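Lmo0305 protein (Listeria monocytogenes, PDB 3PJ0) is a member of the beta-eliminating lyase family, with a mixed-sheet domain of the fold shared by pyridoxal-phosphate-dependent aminotransferases, and carries covalently bound pyridoxal phosphate. Local coordinates at residues Asn89-Leu100 with Glu136-Gln147. Residues are numbered along the deposited sequence; the frame is centred on the assembly and turned at random.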
ATOM      1  N   ASN A  89     -27.528  -4.299  -3.892  1.00 14.98           N
ATOM      2  CA  ASN A  89     -27.676  -5.447  -3.000  1.00 14.65           C
ATOM      3  C   ASN A  89     -26.352  -5.701  -2.280  1.00 13.62           C
ATOM      4  O   ASN A  89     -25.378  -6.114  -2.898  1.00 12.13           O
ATOM      5  CB  ASN A  89     -28.149  -6.660  -3.826  1.00 14.00           C
ATOM      6  CG  ASN A  89     -28.394  -7.905  -2.985  1.00 15.22           C
ATOM      7  OD1 ASN A  89     -27.886  -8.035  -1.883  1.00 15.48           O
ATOM      8  ND2 ASN A  89     -29.161  -8.840  -3.528  1.00 16.70           N
ATOM      9  N   ARG A  90     -26.332  -5.457  -0.976  1.00 13.50           N
ATOM     10  CA  ARG A  90     -25.107  -5.600  -0.153  1.00 13.18           C
ATOM     11  C   ARG A  90     -24.837  -7.012   0.345  1.00 13.45           C
ATOM     12  O   ARG A  90     -23.962  -7.213   1.210  1.00 13.95           O
ATOM     13  CB  ARG A  90     -25.119  -4.592   1.024  1.00 13.95           C
ATOM     14  CG  ARG A  90     -24.995  -3.109   0.612  1.00 13.75           C
ATOM     15  CD  ARG A  90     -23.587  -2.579   0.355  1.00 16.33           C
ATOM     16  NE  ARG A  90     -23.652  -1.141   0.096  1.00 17.69           N
ATOM     17  CZ  ARG A  90     -23.236  -0.151   0.871  1.00 19.55           C
ATOM     18  NH1 ARG A  90     -22.519  -0.347   1.980  1.00 18.38           N
ATOM     19  NH2 ARG A  90     -23.474   1.096   0.461  1.00 23.25           N
ATOM     20  N   ARG A  91     -25.580  -8.005  -0.141  1.00 12.86           N
ATOM     21  CA  ARG A  91     -25.275  -9.391   0.224  1.00 12.48           C
ATOM     22  C   ARG A  91     -24.381  -9.988  -0.866  1.00 11.69           C
ATOM     23  O   ARG A  91     -24.572  -9.710  -2.055  1.00 11.06           O
ATOM     24  CB  ARG A  91     -26.541 -10.246   0.397  1.00 13.52           C
ATOM     25  CG  ARG A  91     -27.196 -10.167   1.794  1.00 15.81           C
ATOM     26  CD  ARG A  91     -27.698  -8.810   2.126  1.00 18.87           C
ATOM     27  NE  ARG A  91     -28.671  -8.346   1.135  1.00 22.60           N
ATOM     28  CZ  ARG A  91     -29.173  -7.114   1.073  1.00 27.20           C
ATOM     29  NH1 ARG A  91     -28.817  -6.187   1.962  1.00 28.57           N
ATOM     30  NH2 ARG A  91     -30.043  -6.811   0.107  1.00 29.03           N
ATOM     31  N   VAL A  92     -23.397 -10.774  -0.455  1.00 11.23           N
ATOM     32  CA  VAL A  92     -22.540 -11.547  -1.388  1.00 11.42           C
ATOM     33  C   VAL A  92     -22.478 -12.983  -0.887  1.00 11.84           C
ATOM     34  O   VAL A  92     -22.928 -13.255   0.234  1.00 13.08           O
ATOM     35  CB  VAL A  92     -21.123 -10.981  -1.535  1.00 11.41           C
ATOM     36  CG1 VAL A  92     -21.182  -9.546  -2.019  1.00 10.71           C
ATOM     37  CG2 VAL A  92     -20.332 -11.060  -0.219  1.00 12.61           C
ATOM     38  N   ALA A  93     -21.908 -13.894  -1.675  1.00 10.55           N
ATOM     39  CA  ALA A  93     -21.794 -15.269  -1.249  1.00 10.74           C
ATOM     40  C   ALA A  93     -20.437 -15.856  -1.611  1.00 10.05           C
ATOM     41  O   ALA A  93     -19.898 -15.604  -2.689  1.00  9.97           O
ATOM     42  CB  ALA A  93     -22.948 -16.144  -1.846  1.00 10.17           C
ATOM     43  N   TYR A  94     -19.881 -16.611  -0.685  1.00  9.32           N
ATOM     44  CA  TYR A  94     -18.619 -17.264  -0.915  1.00  9.42           C
ATOM     45  C   TYR A  94     -18.352 -18.406   0.082  1.00  9.65           C
ATOM     46  O   TYR A  94     -19.116 -18.600   1.026  1.00 10.43           O
ATOM     47  CB  TYR A  94     -17.485 -16.257  -0.909  1.00  9.57           C
ATOM     48  CG  TYR A  94     -17.340 -15.324   0.307  1.00  9.18           C
ATOM     49  CD1 TYR A  94     -17.442 -15.780   1.614  1.00 10.51           C
ATOM     50  CD2 TYR A  94     -16.988 -13.965   0.118  1.00 10.30           C
ATOM     51  CE1 TYR A  94     -17.242 -14.903   2.708  1.00 10.82           C
ATOM     52  CE2 TYR A  94     -16.770 -13.111   1.181  1.00 11.34           C
ATOM     53  CZ  TYR A  94     -16.902 -13.563   2.470  1.00 12.10           C
ATOM     54  OH  TYR A  94     -16.683 -12.665   3.509  1.00 12.00           O
ATOM     55  N   HIS A  95     -17.263 -19.143  -0.139  1.00  8.85           N
ATOM     56  CA  HIS A  95     -16.891 -20.238   0.728  1.00 10.25           C
ATOM     57  C   HIS A  95     -16.646 -19.705   2.166  1.00 10.23           C
ATOM     58  O   HIS A  95     -16.132 -18.593   2.334  1.00  9.41           O
ATOM     59  CB  HIS A  95     -15.614 -20.908   0.193  1.00 10.51           C
ATOM     60  CG  HIS A  95     -15.255 -22.191   0.886  1.00 10.41           C
ATOM     61  ND1 HIS A  95     -14.523 -22.226   2.046  1.00  9.92           N
ATOM     62  CD2 HIS A  95     -15.507 -23.484   0.563  1.00 10.88           C
ATOM     63  CE1 HIS A  95     -14.361 -23.485   2.429  1.00 11.77           C
ATOM     64  NE2 HIS A  95     -14.951 -24.270   1.542  1.00 11.30           N
ATOM     65  N   PRO A  96     -17.004 -20.479   3.204  1.00 11.34           N
ATOM     66  CA  PRO A  96     -16.781 -20.073   4.607  1.00 11.44           C
ATOM     67  C   PRO A  96     -15.329 -19.615   4.966  1.00 11.73           C
ATOM     68  O   PRO A  96     -15.128 -18.798   5.875  1.00 12.18           O
ATOM     69  CB  PRO A  96     -17.099 -21.364   5.386  1.00 12.39           C
ATOM     70  CG  PRO A  96     -18.091 -22.044   4.563  1.00 12.32           C
ATOM     71  CD  PRO A  96     -17.684 -21.787   3.138  1.00 12.08           C
ATOM     72  N   LEU A  97     -14.343 -20.134   4.239  1.00 11.06           N
ATOM     73  CA  LEU A  97     -12.938 -19.842   4.511  1.00 10.94           C
ATOM     74  C   LEU A  97     -12.356 -18.878   3.486  1.00 11.61           C
ATOM     75  O   LEU A  97     -11.120 -18.825   3.299  1.00 12.16           O
ATOM     76  CB  LEU A  97     -12.122 -21.138   4.591  1.00 11.43           C
ATOM     77  CG  LEU A  97     -12.616 -22.165   5.605  1.00 13.05           C
ATOM     78  CD1 LEU A  97     -11.645 -23.356   5.781  1.00 13.55           C
ATOM     79  CD2 LEU A  97     -12.837 -21.476   6.937  1.00 12.48           C
ATOM     80  N   SER A  98     -13.216 -18.103   2.827  1.00 10.51           N
ATOM     81  CA  SER A  98     -12.713 -17.072   1.920  1.00 10.08           C
ATOM     82  C   SER A  98     -11.757 -16.155   2.677  1.00 10.45           C
ATOM     83  O   SER A  98     -11.887 -15.947   3.885  1.00 10.34           O
ATOM     84  CB  SER A  98     -13.831 -16.236   1.324  1.00  9.62           C
ATOM     85  OG  SER A  98     -13.287 -15.131   0.595  1.00 13.29           O
ATOM     86  N   HIS A  99     -10.800 -15.589   1.954  1.00 10.33           N
ATOM     87  CA  HIS A  99      -9.800 -14.747   2.591  1.00 10.89           C
ATOM     88  C   HIS A  99     -10.506 -13.537   3.202  1.00 10.58           C
ATOM     89  O   HIS A  99     -10.111 -13.039   4.255  1.00 10.93           O
ATOM     90  CB  HIS A  99      -8.738 -14.336   1.562  1.00 10.89           C
ATOM     91  CG  HIS A  99      -7.530 -13.668   2.134  1.00  9.76           C
ATOM     92  ND1 HIS A  99      -7.464 -12.305   2.361  1.00  9.71           N
ATOM     93  CD2 HIS A  99      -6.306 -14.159   2.443  1.00  9.74           C
ATOM     94  CE1 HIS A  99      -6.256 -11.994   2.808  1.00  9.41           C
ATOM     95  NE2 HIS A  99      -5.532 -13.094   2.866  1.00  9.39           N
ATOM     96  N   LEU A 100     -11.561 -13.083   2.533  1.00  9.91           N
ATOM     97  CA  LEU A 100     -12.353 -11.961   3.006  1.00 10.33           C
ATOM     98  C   LEU A 100     -13.039 -12.231   4.360  1.00 10.61           C
ATOM     99  O   LEU A 100     -13.194 -11.346   5.190  1.00  9.47           O
ATOM    100  CB  LEU A 100     -13.441 -11.606   1.979  1.00 10.85           C
ATOM    101  CG  LEU A 100     -13.147 -10.957   0.594  1.00 12.87           C
ATOM    102  CD1 LEU A 100     -12.869  -9.507   0.746  1.00 16.40           C
ATOM    103  CD2 LEU A 100     -12.079 -11.686  -0.295  1.00 14.10           C
ATOM    104  N   GLU A 136     -31.703 -15.770   0.067  1.00 22.94           N
ATOM    105  CA  GLU A 136     -31.960 -14.434  -0.424  1.00 22.56           C
ATOM    106  C   GLU A 136     -31.021 -14.158  -1.586  1.00 21.27           C
ATOM    107  O   GLU A 136     -29.964 -14.802  -1.712  1.00 20.54           O
ATOM    108  CB  GLU A 136     -31.789 -13.368   0.670  1.00 23.15           C
ATOM    109  CG  GLU A 136     -30.448 -13.395   1.341  1.00 24.53           C
ATOM    110  CD  GLU A 136     -30.377 -12.427   2.497  1.00 28.80           C
ATOM    111  OE1 GLU A 136     -30.663 -11.236   2.277  1.00 30.42           O
ATOM    112  OE2 GLU A 136     -30.054 -12.872   3.621  1.00 31.69           O
ATOM    113  N   PRO A 137     -31.391 -13.191  -2.431  1.00 20.08           N
ATOM    114  CA  PRO A 137     -30.560 -12.871  -3.579  1.00 18.82           C
ATOM    115  C   PRO A 137     -29.245 -12.207  -3.173  1.00 16.59           C
ATOM    116  O   PRO A 137     -29.153 -11.605  -2.090  1.00 14.91           O
ATOM    117  CB  PRO A 137     -31.419 -11.894  -4.393  1.00 19.47           C
ATOM    118  CG  PRO A 137     -32.796 -11.978  -3.800  1.00 21.91           C
ATOM    119  CD  PRO A 137     -32.621 -12.386  -2.394  1.00 21.21           C
ATOM    120  N   VAL A 138     -28.254 -12.338  -4.045  1.00 15.12           N
ATOM    121  CA  VAL A 138     -26.936 -11.736  -3.827  1.00 14.10           C
ATOM    122  C   VAL A 138     -26.482 -10.932  -5.036  1.00 13.49           C
ATOM    123  O   VAL A 138     -26.912 -11.208  -6.157  1.00 15.31           O
ATOM    124  CB  VAL A 138     -25.871 -12.813  -3.502  1.00 13.36           C
ATOM    125  CG1 VAL A 138     -26.199 -13.452  -2.138  1.00 11.78           C
ATOM    126  CG2 VAL A 138     -25.768 -13.878  -4.628  1.00 12.58           C
ATOM    127  N   SER A 139     -25.652  -9.904  -4.815  1.00 12.48           N
ATOM    128  CA  SER A 139     -25.101  -9.124  -5.921  1.00 11.62           C
ATOM    129  C   SER A 139     -23.991  -9.888  -6.625  1.00 12.44           C
ATOM    130  O   SER A 139     -23.834  -9.782  -7.846  1.00 11.26           O
ATOM    131  CB  SER A 139     -24.548  -7.773  -5.458  1.00 11.15           C
ATOM    132  OG  SER A 139     -23.624  -7.923  -4.392  1.00 12.55           O
ATOM    133  N   SER A 140     -23.181 -10.603  -5.842  1.00 11.66           N
ATOM    134  CA  SER A 140     -22.113 -11.402  -6.408  1.00 11.75           C
ATOM    135  C   SER A 140     -21.790 -12.664  -5.606  1.00 11.52           C
ATOM    136  O   SER A 140     -22.155 -12.817  -4.412  1.00 11.63           O
ATOM    137  CB  SER A 140     -20.830 -10.567  -6.505  1.00 12.59           C
ATOM    138  OG  SER A 140     -20.318 -10.365  -5.221  1.00 15.87           O
ATOM    139  N   VAL A 141     -21.137 -13.575  -6.316  1.00 11.22           N
ATOM    140  CA  VAL A 141     -20.564 -14.787  -5.767  1.00 11.01           C
ATOM    141  C   VAL A 141     -19.080 -14.630  -6.050  1.00 10.54           C
ATOM    142  O   VAL A 141     -18.669 -14.175  -7.140  1.00 11.33           O
ATOM    143  CB  VAL A 141     -21.130 -16.061  -6.456  1.00 11.13           C
ATOM    144  CG1 VAL A 141     -20.318 -17.311  -6.113  1.00  8.84           C
ATOM    145  CG2 VAL A 141     -22.580 -16.257  -6.062  1.00 10.39           C
ATOM    146  N   LEU A 142     -18.279 -15.026  -5.077  1.00  9.95           N
ATOM    147  CA  LEU A 142     -16.820 -14.991  -5.206  1.00  9.66           C
ATOM    148  C   LEU A 142     -16.357 -16.422  -5.158  1.00  9.77           C
ATOM    149  O   LEU A 142     -16.803 -17.191  -4.304  1.00 11.17           O
ATOM    150  CB  LEU A 142     -16.199 -14.173  -4.070  1.00  9.07           C
ATOM    151  CG  LEU A 142     -14.659 -14.138  -3.943  1.00 10.96           C
ATOM    152  CD1 LEU A 142     -14.240 -12.855  -3.173  1.00 11.23           C
ATOM    153  CD2 LEU A 142     -14.043 -15.384  -3.272  1.00  9.89           C
ATOM    154  N   ILE A 143     -15.485 -16.786  -6.099  1.00 10.40           N
ATOM    155  CA  ILE A 143     -14.908 -18.130  -6.203  1.00  9.80           C
ATOM    156  C   ILE A 143     -13.383 -18.012  -6.086  1.00  9.69           C
ATOM    157  O   ILE A 143     -12.762 -17.162  -6.707  1.00  8.44           O
ATOM    158  CB  ILE A 143     -15.234 -18.767  -7.587  1.00 10.12           C
ATOM    159  CG1 ILE A 143     -16.743 -18.793  -7.841  1.00 10.78           C
ATOM    160  CG2 ILE A 143     -14.548 -20.100  -7.750  1.00  9.53           C
ATOM    161  CD1 ILE A 143     -17.572 -19.607  -6.835  1.00 13.96           C
ATOM    162  N   GLU A 144     -12.779 -18.869  -5.274  1.00  9.60           N
ATOM    163  CA  GLU A 144     -11.310 -18.886  -5.089  1.00  8.51           C
ATOM    164  C   GLU A 144     -10.755 -20.163  -5.753  1.00  9.00           C
ATOM    165  O   GLU A 144     -11.091 -21.267  -5.330  1.00  8.44           O
ATOM    166  CB  GLU A 144     -10.982 -18.874  -3.590  1.00  8.93           C
ATOM    167  CG  GLU A 144      -9.507 -18.814  -3.276  1.00  9.53           C
ATOM    168  CD  GLU A 144      -9.194 -19.032  -1.790  1.00 10.54           C
ATOM    169  OE1 GLU A 144      -9.863 -18.420  -0.912  1.00  8.30           O
ATOM    170  OE2 GLU A 144      -8.268 -19.815  -1.536  1.00 10.81           O
ATOM    171  N   LEU A 145      -9.953 -19.990  -6.813  1.00  8.32           N
ATOM    172  CA  LEU A 145      -9.360 -21.101  -7.558  1.00  9.05           C
ATOM    173  C   LEU A 145      -7.847 -21.108  -7.313  1.00  9.02           C
ATOM    174  O   LEU A 145      -7.154 -20.164  -7.694  1.00  9.96           O
ATOM    175  CB  LEU A 145      -9.616 -20.975  -9.065  1.00  8.71           C
ATOM    176  CG  LEU A 145     -11.040 -20.869  -9.549  1.00  9.37           C
ATOM    177  CD1 LEU A 145     -11.135 -20.586 -11.050  1.00  7.73           C
ATOM    178  CD2 LEU A 145     -11.821 -22.142  -9.205  1.00  8.59           C
ATOM    179  N   PRO A 146      -7.339 -22.124  -6.601  1.00  8.55           N
ATOM    180  CA  PRO A 146      -8.007 -23.226  -5.951  1.00  9.10           C
ATOM    181  C   PRO A 146      -8.390 -22.786  -4.555  1.00  9.11           C
ATOM    182  O   PRO A 146      -7.983 -21.691  -4.163  1.00  9.22           O
ATOM    183  CB  PRO A 146      -6.916 -24.288  -5.904  1.00  9.73           C
ATOM    184  CG  PRO A 146      -5.695 -23.519  -5.674  1.00 10.03           C
ATOM    185  CD  PRO A 146      -5.887 -22.170  -6.350  1.00  9.26           C
ATOM    186  N   GLN A 147      -9.106 -23.614  -3.797  1.00  9.06           N
ATOM    187  CA  GLN A 147      -9.530 -23.247  -2.443  1.00  9.30           C
ATOM    188  C   GLN A 147      -8.407 -23.611  -1.493  1.00 10.37           C
ATOM    189  O   GLN A 147      -8.287 -24.757  -1.041  1.00 10.07           O
ATOM    190  CB  GLN A 147     -10.834 -23.948  -2.043  1.00 10.00           C
ATOM    191  CG  GLN A 147     -11.465 -23.343  -0.803  1.00 10.18           C
ATOM    192  CD  GLN A 147     -12.260 -22.069  -1.111  1.00  8.02           C
ATOM    193  OE1 GLN A 147     -13.191 -22.104  -1.907  1.00 11.28           O
ATOM    194  NE2 GLN A 147     -11.885 -20.942  -0.489  1.00  9.37           N
TER
HETATM  195  O   HOH W   1     -30.618 -10.160  -0.296  1.00 22.77           O
HETATM  196  O   HOH W   2     -15.584 -18.807  -2.567  1.00  9.49           O
HETATM  197  O   HOH W   3      -9.021 -18.102   1.590  1.00 14.63           O
HETATM  198  O   HOH W   4     -11.077 -16.094  -1.003  1.00 10.70           O
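Q147 lays its side-chain amide over one face of the H95 imidazole, the planes 23° apart, and its CG stands 4.2 Å from the ring centroid, almost on the ring normal: a CH-pi contact. The chain folds back at chi2 (81°), swinging the amide toward H95 CB. P96 CD lies on the opposite face, while ND1 accepts from L97 N and NE2 pairs with the carbonyl of Q124.

Upstream, strands 91-94 and 140-144 run parallel, between strands 115-118 and 173-178, in a mixed seven-stranded sheet consistent with the large domain of pyridoxal-phosphate fold type I, the aminotransferase-like fold. A93 makes both of its backbone bonds to strand 140-144: its N donates to S140 O at 3.0 Å, and L142 N donates to its O at 2.9 Å, nearly in line with the carbonyl. A93 CB packs on V138 CG1 and V141 CG2. L142, with CG anti to its N (chi1 174°), spreads its branches against the start of helix 99-102, CD1 reaching L100 CD2 at 3.8 Å and CD2 facing S98 OG at the N-cap.

Where the strands begin, the join turns polar. N89 bends into an Asx turn, OD1 taking R91 N, while ND2 gives a straight bond to P137 O, 3.1 Å away, from above the carbonyl plane. S139 N binds R91 O. R91 NE and E136 OE1, 3.7 Å apart with the oxygen well out of the guanidinium plane, form a long salt bridge of charge alone; water 1 makes the directed bonds to both and to P137 O.

Water 2 joins H95 N to L142 O, and waters 3 and 4 join buried E144 OE1 to L97 O and H99 N; R148 N satisfies OE2. Beyond A93 the hydrogen-bonded links thus pass through water, beside the H95-Q147 stack and the leucine packing.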